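Intramolecular trans-sialidase (Macrobdella decora, PDB 3SLI) cleaves sialic acid from sialoglycoconjugates by intramolecular trans-sialidation, releasing 2,7-anhydro-Neu5Ac. Local coordinates at residues Q36-L41 / S179-D184; V113-D118 / F141-D146; N121-L126 / L133-K138. All blocks are in the same frame, centred on the assembly; numbering follows the deposited sequence.

Contact 1: residues Q36-L41 / S179-D184; sequences QGTIIL and SNALSD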
ATOM      1  N   GLN A  36      35.731   5.553  11.427  1.00 16.02           N
ATOM      2  CA  GLN A  36      34.297   5.409  11.687  1.00 15.06           C
ATOM      3  C   GLN A  36      33.738   6.831  11.744  1.00 15.44           C
ATOM      4  O   GLN A  36      34.444   7.787  11.410  1.00 16.99           O
ATOM      5  CB  GLN A  36      34.057   4.735  13.030  1.00 14.69           C
ATOM      6  CG  GLN A  36      34.546   5.560  14.202  1.00 18.92           C
ATOM      7  CD  GLN A  36      33.783   5.255  15.462  1.00 21.86           C
ATOM      8  OE1 GLN A  36      33.148   4.205  15.578  1.00 23.80           O
ATOM      9  NE2 GLN A  36      33.813   6.184  16.413  1.00 25.36           N
ATOM     10  N   GLY A  37      32.479   6.984  12.150  1.00 15.25           N
ATOM     11  CA  GLY A  37      31.920   8.320  12.238  1.00 12.74           C
ATOM     12  C   GLY A  37      30.449   8.451  11.900  1.00 15.31           C
ATOM     13  O   GLY A  37      29.745   7.457  11.730  1.00 15.48           O
ATOM     14  N   THR A  38      29.995   9.692  11.778  1.00 15.34           N
ATOM     15  CA  THR A  38      28.603   9.985  11.462  1.00 15.60           C
ATOM     16  C   THR A  38      28.541  11.182  10.522  1.00 14.43           C
ATOM     17  O   THR A  38      29.272  12.154  10.698  1.00 12.45           O
ATOM     18  CB  THR A  38      27.793  10.354  12.740  1.00 15.26           C
ATOM     19  OG1 THR A  38      28.004   9.363  13.759  1.00 15.15           O
ATOM     20  CG2 THR A  38      26.300  10.425  12.422  1.00 15.35           C
ATOM     21  N   ILE A  39      27.704  11.096   9.495  1.00 13.71           N
ATOM     22  CA  ILE A  39      27.535  12.207   8.569  1.00 12.33           C
ATOM     23  C   ILE A  39      26.057  12.521   8.523  1.00 14.09           C
ATOM     24  O   ILE A  39      25.226  11.622   8.393  1.00 12.33           O
ATOM     25  CB  ILE A  39      27.997  11.899   7.119  1.00 13.07           C
ATOM     26  CG1 ILE A  39      29.496  11.589   7.067  1.00 12.88           C
ATOM     27  CG2 ILE A  39      27.698  13.093   6.219  1.00 13.55           C
ATOM     28  CD1 ILE A  39      29.808  10.119   7.155  1.00 17.33           C
ATOM     29  N   ILE A  40      25.726  13.785   8.713  1.00 14.88           N
ATOM     30  CA  ILE A  40      24.340  14.195   8.654  1.00 17.91           C
ATOM     31  C   ILE A  40      24.249  15.421   7.773  1.00 16.74           C
ATOM     32  O   ILE A  40      25.049  16.357   7.899  1.00 15.17           O
ATOM     33  CB  ILE A  40      23.724  14.434  10.067  1.00 20.83           C
ATOM     34  CG1 ILE A  40      22.399  15.184   9.946  1.00 18.05           C
ATOM     35  CG2 ILE A  40      24.686  15.160  10.971  1.00 23.30           C
ATOM     36  CD1 ILE A  40      21.443  14.840  11.030  1.00 25.03           C
ATOM     37  N   LEU A  41      23.325  15.390   6.823  1.00 16.31           N
ATOM     38  CA  LEU A  41      23.168  16.522   5.938  1.00 17.94           C
ATOM     39  C   LEU A  41      21.750  16.780   5.476  1.00 18.36           C
ATOM     40  O   LEU A  41      20.917  15.872   5.405  1.00 16.01           O
ATOM     41  CB  LEU A  41      24.125  16.441   4.740  1.00 24.20           C
ATOM     42  CG  LEU A  41      24.086  15.381   3.642  1.00 24.30           C
ATOM     43  CD1 LEU A  41      24.897  15.923   2.477  1.00 27.65           C
ATOM     44  CD2 LEU A  41      24.670  14.057   4.110  1.00 27.02           C
ATOM     45  N   SER A 179      33.538  12.338  14.011  1.00 14.81           N
ATOM     46  CA  SER A 179      34.428  11.184  14.045  1.00 15.64           C
ATOM     47  C   SER A 179      33.790  10.099  14.909  1.00 13.28           C
ATOM     48  O   SER A 179      34.126   8.919  14.802  1.00 15.60           O
ATOM     49  CB  SER A 179      35.780  11.570  14.653  1.00 18.57           C
ATOM     50  OG  SER A 179      35.615  11.979  16.000  1.00 17.45           O
ATOM     51  N   ASN A 180      32.898  10.518  15.800  1.00 15.25           N
ATOM     52  CA  ASN A 180      32.209   9.614  16.716  1.00 16.91           C
ATOM     53  C   ASN A 180      30.865   9.117  16.168  1.00 17.30           C
ATOM     54  O   ASN A 180      30.263   9.745  15.290  1.00 18.18           O
ATOM     55  CB  ASN A 180      32.002  10.307  18.074  1.00 15.73           C
ATOM     56  CG  ASN A 180      31.291  11.644  17.951  1.00 15.35           C
ATOM     57  OD1 ASN A 180      31.770  12.552  17.282  1.00 18.79           O
ATOM     58  ND2 ASN A 180      30.147  11.771  18.607  1.00 21.08           N
ATOM     59  N   ALA A 181      30.399   7.987  16.688  1.00 16.61           N
ATOM     60  CA  ALA A 181      29.126   7.417  16.254  1.00 16.81           C
ATOM     61  C   ALA A 181      27.985   7.911  17.150  1.00 17.15           C
ATOM     62  O   ALA A 181      27.887   7.515  18.313  1.00 17.01           O
ATOM     63  CB  ALA A 181      29.206   5.888  16.270  1.00 14.70           C
ATOM     64  N   LEU A 182      27.146   8.797  16.623  1.00 16.66           N
ATOM     65  CA  LEU A 182      26.017   9.328  17.391  1.00 18.08           C
ATOM     66  C   LEU A 182      24.980   8.215  17.586  1.00 17.02           C
ATOM     67  O   LEU A 182      24.992   7.230  16.862  1.00 16.54           O
ATOM     68  CB  LEU A 182      25.395  10.540  16.681  1.00 13.89           C
ATOM     69  CG  LEU A 182      26.265  11.782  16.438  1.00 16.99           C
ATOM     70  CD1 LEU A 182      25.445  12.876  15.778  1.00 15.78           C
ATOM     71  CD2 LEU A 182      26.851  12.303  17.738  1.00 18.40           C
ATOM     72  N   SER A 183      24.120   8.340  18.592  1.00 16.45           N
ATOM     73  CA  SER A 183      23.116   7.305  18.843  1.00 16.35           C
ATOM     74  C   SER A 183      21.972   7.389  17.840  1.00 16.98           C
ATOM     75  O   SER A 183      21.733   8.443  17.246  1.00 15.63           O
ATOM     76  CB  SER A 183      22.553   7.413  20.266  1.00 15.40           C
ATOM     77  OG  SER A 183      21.759   8.582  20.430  1.00 16.51           O
ATOM     78  N   ASP A 184      21.243   6.286  17.687  1.00 18.06           N
ATOM     79  CA  ASP A 184      20.105   6.240  16.769  1.00 18.92           C
ATOM     80  C   ASP A 184      19.091   7.308  17.169  1.00 19.64           C
ATOM     81  O   ASP A 184      18.503   7.979  16.320  1.00 18.96           O
ATOM     82  CB  ASP A 184      19.440   4.859  16.803  1.00 20.04           C
ATOM     83  CG  ASP A 184      20.345   3.747  16.269  1.00 22.78           C
ATOM     84  OD1 ASP A 184      21.354   4.038  15.588  1.00 20.98           O
ATOM     85  OD2 ASP A 184      20.037   2.569  16.533  1.00 26.30           O
TER
HETATM   86  O   HOH W   1      32.033   6.711  18.697  1.00 23.44           O

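Contact 2: residues V113-D118 / F141-D146; sequences VALKAD and FKFISD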
ATOM      1  N   VAL A 113      19.168  13.619   5.965  1.00 12.54           N
ATOM      2  CA  VAL A 113      19.644  12.241   6.021  1.00 12.80           C
ATOM      3  C   VAL A 113      20.888  12.078   6.900  1.00 11.94           C
ATOM      4  O   VAL A 113      21.557  13.065   7.231  1.00 11.67           O
ATOM      5  CB  VAL A 113      19.940  11.717   4.582  1.00 11.90           C
ATOM      6  CG1 VAL A 113      18.747  11.989   3.689  1.00 13.51           C
ATOM      7  CG2 VAL A 113      21.190  12.385   4.000  1.00 13.54           C
ATOM      8  N   ALA A 114      21.193  10.834   7.259  1.00 12.04           N
ATOM      9  CA  ALA A 114      22.351  10.536   8.091  1.00 11.51           C
ATOM     10  C   ALA A 114      22.854   9.120   7.901  1.00 12.84           C
ATOM     11  O   ALA A 114      22.078   8.186   7.689  1.00 11.17           O
ATOM     12  CB  ALA A 114      22.025  10.758   9.573  1.00 14.01           C
ATOM     13  N   LEU A 115      24.170   8.976   7.957  1.00 11.01           N
ATOM     14  CA  LEU A 115      24.796   7.674   7.865  1.00 12.22           C
ATOM     15  C   LEU A 115      25.653   7.550   9.115  1.00 13.12           C
ATOM     16  O   LEU A 115      26.434   8.450   9.439  1.00 14.19           O
ATOM     17  CB  LEU A 115      25.692   7.544   6.633  1.00 11.99           C
ATOM     18  CG  LEU A 115      26.541   6.284   6.818  1.00 15.49           C
ATOM     19  CD1 LEU A 115      25.769   5.056   6.372  1.00 15.20           C
ATOM     20  CD2 LEU A 115      27.858   6.410   6.117  1.00 19.62           C
ATOM     21  N   LYS A 116      25.504   6.435   9.804  1.00 12.17           N
ATOM     22  CA  LYS A 116      26.266   6.167  11.005  1.00 17.03           C
ATOM     23  C   LYS A 116      27.148   4.936  10.757  1.00 17.38           C
ATOM     24  O   LYS A 116      26.644   3.874  10.368  1.00 16.11           O
ATOM     25  CB  LYS A 116      25.291   5.920  12.158  1.00 17.96           C
ATOM     26  CG  LYS A 116      25.885   5.370  13.433  1.00 22.37           C
ATOM     27  CD  LYS A 116      24.741   5.076  14.389  1.00 23.46           C
ATOM     28  CE  LYS A 116      25.211   4.386  15.631  1.00 26.26           C
ATOM     29  NZ  LYS A 116      24.075   4.250  16.585  1.00 27.89           N
ATOM     30  N   ALA A 117      28.462   5.112  10.905  1.00 14.28           N
ATOM     31  CA  ALA A 117      29.435   4.028  10.730  1.00 15.83           C
ATOM     32  C   ALA A 117      29.995   3.756  12.126  1.00 16.33           C
ATOM     33  O   ALA A 117      30.880   4.465  12.611  1.00 15.52           O
ATOM     34  CB  ALA A 117      30.549   4.445   9.764  1.00 14.30           C
ATOM     35  N   ASP A 118      29.454   2.720  12.753  1.00 17.00           N
ATOM     36  CA  ASP A 118      29.773   2.323  14.119  1.00 18.25           C
ATOM     37  C   ASP A 118      30.813   1.202  14.190  1.00 17.29           C
ATOM     38  O   ASP A 118      30.468   0.020  14.090  1.00 17.74           O
ATOM     39  CB  ASP A 118      28.454   1.876  14.768  1.00 21.15           C
ATOM     40  CG  ASP A 118      28.537   1.702  16.271  1.00 24.85           C
ATOM     41  OD1 ASP A 118      29.642   1.568  16.838  1.00 22.24           O
ATOM     42  OD2 ASP A 118      27.449   1.676  16.885  1.00 24.93           O
ATOM     43  N   PHE A 141      34.680  -4.852   9.615  1.00 17.88           N
ATOM     44  CA  PHE A 141      34.263  -3.463   9.514  1.00 16.83           C
ATOM     45  C   PHE A 141      35.293  -2.626   8.746  1.00 17.04           C
ATOM     46  O   PHE A 141      36.503  -2.725   8.985  1.00 17.27           O
ATOM     47  CB  PHE A 141      34.018  -2.875  10.906  1.00 17.05           C
ATOM     48  CG  PHE A 141      33.502  -1.459  10.884  1.00 14.65           C
ATOM     49  CD1 PHE A 141      32.150  -1.204  10.706  1.00 13.10           C
ATOM     50  CD2 PHE A 141      34.375  -0.379  11.020  1.00 14.41           C
ATOM     51  CE1 PHE A 141      31.672   0.104  10.661  1.00 14.25           C
ATOM     52  CE2 PHE A 141      33.903   0.932  10.975  1.00 13.42           C
ATOM     53  CZ  PHE A 141      32.550   1.173  10.794  1.00 14.65           C
ATOM     54  N   LYS A 142      34.804  -1.796   7.830  1.00 13.15           N
ATOM     55  CA  LYS A 142      35.669  -0.941   7.023  1.00 14.52           C
ATOM     56  C   LYS A 142      35.138   0.491   6.972  1.00 14.45           C
ATOM     57  O   LYS A 142      33.945   0.732   7.188  1.00 13.78           O
ATOM     58  CB  LYS A 142      35.735  -1.459   5.574  1.00 14.11           C
ATOM     59  CG  LYS A 142      36.182  -2.904   5.392  1.00 11.73           C
ATOM     60  CD  LYS A 142      37.642  -3.079   5.744  1.00 12.89           C
ATOM     61  CE  LYS A 142      38.063  -4.529   5.608  1.00 15.56           C
ATOM     62  NZ  LYS A 142      39.500  -4.702   5.945  1.00 15.05           N
ATOM     63  N   PHE A 143      36.029   1.445   6.734  1.00 12.70           N
ATOM     64  CA  PHE A 143      35.613   2.828   6.563  1.00 12.86           C
ATOM     65  C   PHE A 143      36.621   3.590   5.702  1.00 12.50           C
ATOM     66  O   PHE A 143      37.450   2.974   5.031  1.00 14.08           O
ATOM     67  CB  PHE A 143      35.280   3.549   7.875  1.00 12.77           C
ATOM     68  CG  PHE A 143      34.252   4.643   7.700  1.00 16.38           C
ATOM     69  CD1 PHE A 143      33.070   4.392   6.991  1.00 16.71           C
ATOM     70  CD2 PHE A 143      34.484   5.930   8.167  1.00 12.64           C
ATOM     71  CE1 PHE A 143      32.142   5.413   6.751  1.00 16.30           C
ATOM     72  CE2 PHE A 143      33.563   6.963   7.933  1.00 14.38           C
ATOM     73  CZ  PHE A 143      32.392   6.706   7.223  1.00 15.13           C
ATOM     74  N   ILE A 144      36.545   4.912   5.699  1.00 11.22           N
ATOM     75  CA  ILE A 144      37.415   5.726   4.860  1.00 13.20           C
ATOM     76  C   ILE A 144      38.910   5.430   5.019  1.00 14.97           C
ATOM     77  O   ILE A 144      39.655   5.437   4.038  1.00 14.98           O
ATOM     78  CB  ILE A 144      37.079   7.223   5.038  1.00 13.38           C
ATOM     79  CG1 ILE A 144      35.615   7.456   4.628  1.00 12.23           C
ATOM     80  CG2 ILE A 144      38.017   8.090   4.206  1.00 13.54           C
ATOM     81  CD1 ILE A 144      35.099   8.862   4.867  1.00 12.49           C
ATOM     82  N   SER A 145      39.324   5.087   6.232  1.00 13.72           N
ATOM     83  CA  SER A 145      40.720   4.760   6.510  1.00 16.46           C
ATOM     84  C   SER A 145      41.206   3.536   5.721  1.00 17.68           C
ATOM     85  O   SER A 145      42.413   3.340   5.551  1.00 17.37           O
ATOM     86  CB  SER A 145      40.906   4.500   8.008  1.00 14.52           C
ATOM     87  OG  SER A 145      39.971   3.537   8.468  1.00 15.24           O
ATOM     88  N   ASP A 146      40.261   2.733   5.230  1.00 14.79           N
ATOM     89  CA  ASP A 146      40.576   1.519   4.485  1.00 14.73           C
ATOM     90  C   ASP A 146      40.612   1.687   2.969  1.00 14.51           C
ATOM     91  O   ASP A 146      40.916   0.739   2.247  1.00 17.80           O
ATOM     92  CB  ASP A 146      39.613   0.398   4.869  1.00 11.89           C
ATOM     93  CG  ASP A 146      39.682   0.056   6.344  1.00 14.96           C
ATOM     94  OD1 ASP A 146      40.747  -0.391   6.821  1.00 16.56           O
ATOM     95  OD2 ASP A 146      38.670   0.225   7.035  1.00 11.96           O
TER

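Contact 3: residues N121-L126 / L133-K138; sequences NKQCRL and LATLDK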
ATOM      1  N   ASN A 121      30.282  -1.523  17.068  1.00 22.41           N
ATOM      2  CA  ASN A 121      29.247  -2.511  16.811  1.00 22.77           C
ATOM      3  C   ASN A 121      29.330  -3.115  15.416  1.00 21.62           C
ATOM      4  O   ASN A 121      28.492  -3.943  15.050  1.00 21.11           O
ATOM      5  CB  ASN A 121      27.865  -1.915  17.079  1.00 23.70           C
ATOM      6  CG  ASN A 121      27.616  -1.682  18.561  1.00 23.81           C
ATOM      7  OD1 ASN A 121      27.666  -2.611  19.358  1.00 25.98           O
ATOM      8  ND2 ASN A 121      27.372  -0.439  18.936  1.00 22.72           N
ATOM      9  N   LYS A 122      30.352  -2.710  14.655  1.00 20.13           N
ATOM     10  CA  LYS A 122      30.576  -3.203  13.288  1.00 21.00           C
ATOM     11  C   LYS A 122      29.260  -3.145  12.507  1.00 21.00           C
ATOM     12  O   LYS A 122      28.836  -4.116  11.864  1.00 19.44           O
ATOM     13  CB  LYS A 122      31.142  -4.624  13.356  1.00 22.50           C
ATOM     14  CG  LYS A 122      32.561  -4.656  13.923  1.00 25.76           C
ATOM     15  CD  LYS A 122      32.922  -5.994  14.529  1.00 32.28           C
ATOM     16  CE  LYS A 122      32.520  -7.139  13.624  1.00 36.61           C
ATOM     17  NZ  LYS A 122      32.971  -8.472  14.124  1.00 43.02           N
ATOM     18  N   GLN A 123      28.683  -1.949  12.497  1.00 19.07           N
ATOM     19  CA  GLN A 123      27.388  -1.727  11.893  1.00 20.06           C
ATOM     20  C   GLN A 123      27.285  -0.374  11.202  1.00 19.75           C
ATOM     21  O   GLN A 123      27.876   0.616  11.651  1.00 16.68           O
ATOM     22  CB  GLN A 123      26.360  -1.818  13.024  1.00 24.18           C
ATOM     23  CG  GLN A 123      24.907  -1.862  12.640  1.00 26.27           C
ATOM     24  CD  GLN A 123      24.045  -2.242  13.827  1.00 27.22           C
ATOM     25  OE1 GLN A 123      23.688  -3.404  14.001  1.00 28.81           O
ATOM     26  NE2 GLN A 123      23.747  -1.274  14.675  1.00 29.46           N
ATOM     27  N   CYS A 124      26.536  -0.353  10.100  1.00 19.25           N
ATOM     28  CA  CYS A 124      26.290   0.854   9.316  1.00 18.25           C
ATOM     29  C   CYS A 124      24.769   1.058   9.329  1.00 17.35           C
ATOM     30  O   CYS A 124      24.016   0.094   9.182  1.00 16.97           O
ATOM     31  CB  CYS A 124      26.785   0.680   7.865  1.00 20.59           C
ATOM     32  SG  CYS A 124      28.612   0.711   7.593  1.00 34.58           S
ATOM     33  N   ARG A 125      24.319   2.291   9.541  1.00 14.27           N
ATOM     34  CA  ARG A 125      22.890   2.586   9.570  1.00 15.66           C
ATOM     35  C   ARG A 125      22.543   3.864   8.815  1.00 14.61           C
ATOM     36  O   ARG A 125      23.270   4.853   8.893  1.00 16.62           O
ATOM     37  CB  ARG A 125      22.382   2.658  11.015  1.00 17.89           C
ATOM     38  CG  ARG A 125      22.268   1.298  11.668  1.00 22.40           C
ATOM     39  CD  ARG A 125      21.476   1.332  12.956  1.00 25.98           C
ATOM     40  NE  ARG A 125      20.847   0.033  13.185  1.00 29.51           N
ATOM     41  CZ  ARG A 125      20.537  -0.457  14.378  1.00 28.57           C
ATOM     42  NH1 ARG A 125      20.797   0.238  15.470  1.00 29.31           N
ATOM     43  NH2 ARG A 125      19.967  -1.647  14.476  1.00 30.20           N
ATOM     44  N   LEU A 126      21.453   3.821   8.055  1.00 13.29           N
ATOM     45  CA  LEU A 126      20.998   4.965   7.266  1.00 13.97           C
ATOM     46  C   LEU A 126      19.689   5.492   7.827  1.00 13.82           C
ATOM     47  O   LEU A 126      18.797   4.708   8.167  1.00 13.46           O
ATOM     48  CB  LEU A 126      20.779   4.570   5.800  1.00 16.73           C
ATOM     49  CG  LEU A 126      21.895   4.727   4.768  1.00 19.10           C
ATOM     50  CD1 LEU A 126      21.414   4.137   3.445  1.00 19.83           C
ATOM     51  CD2 LEU A 126      22.276   6.187   4.591  1.00 15.99           C
ATOM     52  N   LEU A 133      16.202   3.722   8.221  1.00 16.72           N
ATOM     53  CA  LEU A 133      15.836   3.038   6.980  1.00 14.94           C
ATOM     54  C   LEU A 133      16.440   1.667   6.733  1.00 16.21           C
ATOM     55  O   LEU A 133      15.746   0.756   6.276  1.00 15.72           O
ATOM     56  CB  LEU A 133      16.147   3.940   5.784  1.00 14.82           C
ATOM     57  CG  LEU A 133      15.570   5.359   5.815  1.00 16.41           C
ATOM     58  CD1 LEU A 133      16.243   6.169   4.737  1.00 15.83           C
ATOM     59  CD2 LEU A 133      14.057   5.346   5.640  1.00 13.43           C
ATOM     60  N   ALA A 134      17.732   1.511   6.997  1.00 14.00           N
ATOM     61  CA  ALA A 134      18.375   0.232   6.754  1.00 12.91           C
ATOM     62  C   ALA A 134      19.604   0.051   7.630  1.00 14.25           C
ATOM     63  O   ALA A 134      20.167   1.026   8.131  1.00 15.45           O
ATOM     64  CB  ALA A 134      18.750   0.113   5.279  1.00 14.84           C
ATOM     65  N   THR A 135      20.027  -1.200   7.769  1.00 12.92           N
ATOM     66  CA  THR A 135      21.170  -1.558   8.589  1.00 14.64           C
ATOM     67  C   THR A 135      22.024  -2.594   7.863  1.00 16.39           C
ATOM     68  O   THR A 135      21.493  -3.504   7.212  1.00 15.26           O
ATOM     69  CB  THR A 135      20.686  -2.165   9.923  1.00 13.90           C
ATOM     70  OG1 THR A 135      19.847  -1.218  10.595  1.00 18.68           O
ATOM     71  CG2 THR A 135      21.855  -2.527  10.825  1.00 16.56           C
ATOM     72  N   LEU A 136      23.340  -2.420   7.929  1.00 16.42           N
ATOM     73  CA  LEU A 136      24.280  -3.352   7.320  1.00 17.12           C
ATOM     74  C   LEU A 136      25.242  -3.803   8.410  1.00 19.00           C
ATOM     75  O   LEU A 136      25.790  -2.972   9.138  1.00 18.36           O
ATOM     76  CB  LEU A 136      25.063  -2.689   6.178  1.00 18.20           C
ATOM     77  CG  LEU A 136      26.170  -3.528   5.521  1.00 17.94           C
ATOM     78  CD1 LEU A 136      25.579  -4.732   4.801  1.00 19.80           C
ATOM     79  CD2 LEU A 136      26.962  -2.671   4.552  1.00 16.10           C
ATOM     80  N   ASP A 137      25.382  -5.114   8.564  1.00 20.61           N
ATOM     81  CA  ASP A 137      26.288  -5.691   9.556  1.00 23.39           C
ATOM     82  C   ASP A 137      27.439  -6.375   8.833  1.00 22.97           C
ATOM     83  O   ASP A 137      27.225  -7.092   7.849  1.00 22.80           O
ATOM     84  CB  ASP A 137      25.555  -6.701  10.446  1.00 24.54           C
ATOM     85  CG  ASP A 137      24.473  -6.058  11.287  1.00 26.94           C
ATOM     86  OD1 ASP A 137      24.783  -5.103  12.020  1.00 32.28           O
ATOM     87  OD2 ASP A 137      23.310  -6.490  11.211  1.00 32.65           O
ATOM     88  N   LYS A 138      28.658  -6.142   9.307  1.00 23.31           N
ATOM     89  CA  LYS A 138      29.845  -6.740   8.704  1.00 24.34           C
ATOM     90  C   LYS A 138      30.853  -7.141   9.779  1.00 26.65           C
ATOM     91  O   LYS A 138      31.154  -6.358  10.676  1.00 29.36           O
ATOM     92  CB  LYS A 138      30.511  -5.744   7.747  1.00 20.48           C
ATOM     93  CG  LYS A 138      29.755  -5.469   6.463  1.00 21.32           C
ATOM     94  CD  LYS A 138      29.834  -6.652   5.526  1.00 19.18           C
ATOM     95  CE  LYS A 138      29.227  -6.316   4.180  1.00 18.73           C
ATOM     96  NZ  LYS A 138      29.292  -7.494   3.281  1.00 20.83           N
TER

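Contact 1: residues Q36-L41 / S179-D184
Thr38 meets the backbone of Asn180 and Leu182 through a single hydroxyl that both gives and takes a hydrogen bond. OG1 donates to Asn180 O at 2.8 Å, lying in the carbonyl plane on a lone pair, and accepts from Leu182 N at 3.0 Å along a nearly straight line (164° at the hydrogen). The first torsion of Thr38 (chi1 -50°) sets OG1 opposite its own carbonyl carbon, beside the backbone N, which presents the hydroxyl to the 179-184 loop. A threonine suits this place because one oxygen can donate to a carbonyl and accept from an amide of the loop.

A second, looser set of polar contacts belongs to Gln36. Its NE2 makes a weak hydrogen bond to Ser179 O (3.2 Å, 134° at the hydrogen) and another to a water, 2.9 Å from NE2, that also accepts from Ala181 N. The other end of this amide, OE1, is taken by the backbone N of Ala119.

At Gly37 the backbones themselves meet, with CA 3.4 Å from Ser179 O in a CA-H...O contact. A CB here would be tight against Ser179, and the backbone angles by themselves call for glycine. The Leu182 side chain lies beside Thr38.

In the concanavalin-like N-terminal domain, strand 37-45 lies between strands 107-118 and 170-178 of an antiparallel sheet, and the loop crosses its start on the way from strand 170-178 to helix 184-191. Ser183 caps that helix, and Leu187 on it touches both Thr38 and Leu182.

Contact 2: residues V113-D118 / F141-D146
Leu115 is the first residue of 113-118 to meet 141-146, and it does so with one branch: CD2 lies 4.4 Å from Phe143 CE1, near the plane of the ring and at its edge. The touch is light, but Leu115 also packs on Phe69, Ile71 and Ile81, so a branched aliphatic chain suits this buried position. Phe69, on strand 67-74 of the other sheet, meets the Phe143 ring too, which places the contact between the two sheets of a lectin-like beta sandwich.

Ala117, two residues on and on the same face of the strand, contributes more than the other residues of 113-118. Its methyl sits over one face of the Phe143 ring, offset toward the rim, in a CH-pi arrangement with CB 3.8 Å from the centroid and 22° off the normal. Ile144 CG1 lies against the opposite face, which leaves the ring held between two aliphatic groups. The same methyl is 4.0 Å from Phe141 CZ. With two phenylalanines converging on it, a small side chain fits well.

At Asp118 the backbone does the touching, since its CB points away from the loop and its carboxylate pairs with Asn121 ND2. Asp118 O approaches Phe141 CE1 obliquely at 3.6 Å. Phe141 reaches this far because CG stands opposite its backbone N (chi1 -177°), carrying the ring out from the loop.

Within the loop, Phe143 N bonds to Asp146 OD2 at 2.9 Å, while Asp146 N returns a bond to Phe143 O. These probably help hold the turn that carries Phe143. Side chains meet across the contact through apolar atoms alone, so shape and burial, more than directed bonds, join loop to strand.

Contact 3: residues N121-L126 / L133-K138
Arg125 and Thr135 share the same first-torsion setting: chi1 of -74° in Arg125 and -58° in Thr135 put CG and OG1 opposite their own carbonyl carbons. The two side chains therefore run side by side in the same direction, and the arginine, extended from CG to NE, brings NE within 3.0 Å of Thr135 OG1. The hydroxyl oxygen accepts this bond almost in the guanidinium plane, at 163° about the hydrogen. In Thr135 the methyl CG2 stands opposite the backbone N, and it packs 3.6 Å from Gln123 CG. Threonine suits the place by offering both an acceptor and a methyl.

These residues face one another in a non-hydrogen-bonded pair of an antiparallel hairpin, as do Gln123 and Asp137, whose side chains lie alongside on the same face. Between the two pairs, Cys124 and Leu136 exchange two backbone bonds of 2.9 Å (Cys124 N to Leu136 O, and Leu136 N to Cys124 O). Beyond Arg125, Leu126 N bonds to Ala134 O, and Leu133 N to Leu126 O at 2.8 Å. Leu133 and Ala134 both stand opposite Leu126, a classic beta bulge. At the other end Lys138 N reaches Lys122 O over a longer 3.3 Å.

The faces differ in character. Cys124, Leu126, Ala134 and Leu136 point away from the polar residues; Cys124 CB lies 4.1 Å from Leu136 CB, and Ala134 and Leu136 also touch Leu94. On the polar face Arg125 NH1 forms a salt bridge with Asp184, so arginine's separate nitrogens serve two partners at once. The hairpin thus combines antiparallel pairing that ends in a bulge with a two-sided chemistry: apolar side chains turn toward strand 91-96, and polar ones toward the start of helix 184-191, where two partners probably limit the arginine's rotation.

All three contacts belong to the N-terminal domain of the enzyme and reach one antiparallel sheet, in which strand 107-118 lies between strands 37-45 and 123-128. Contact 2 is the buried one and depends on apolar packing of a loop; contact 1 is partly buried and relies on hydroxyl and amide groups tying a loop to a strand's start; contact 3 is at the surface and is mainly backbone pairing. Gly37 O joins Ala117 N, and Lys116 N joins Arg125 O, so the strand of contact 2 is hydrogen-bonded to the strands of both others. Asp184 binds Lys116 and Arg125, linking the helix start of contact 1 to contacts 2 and 3.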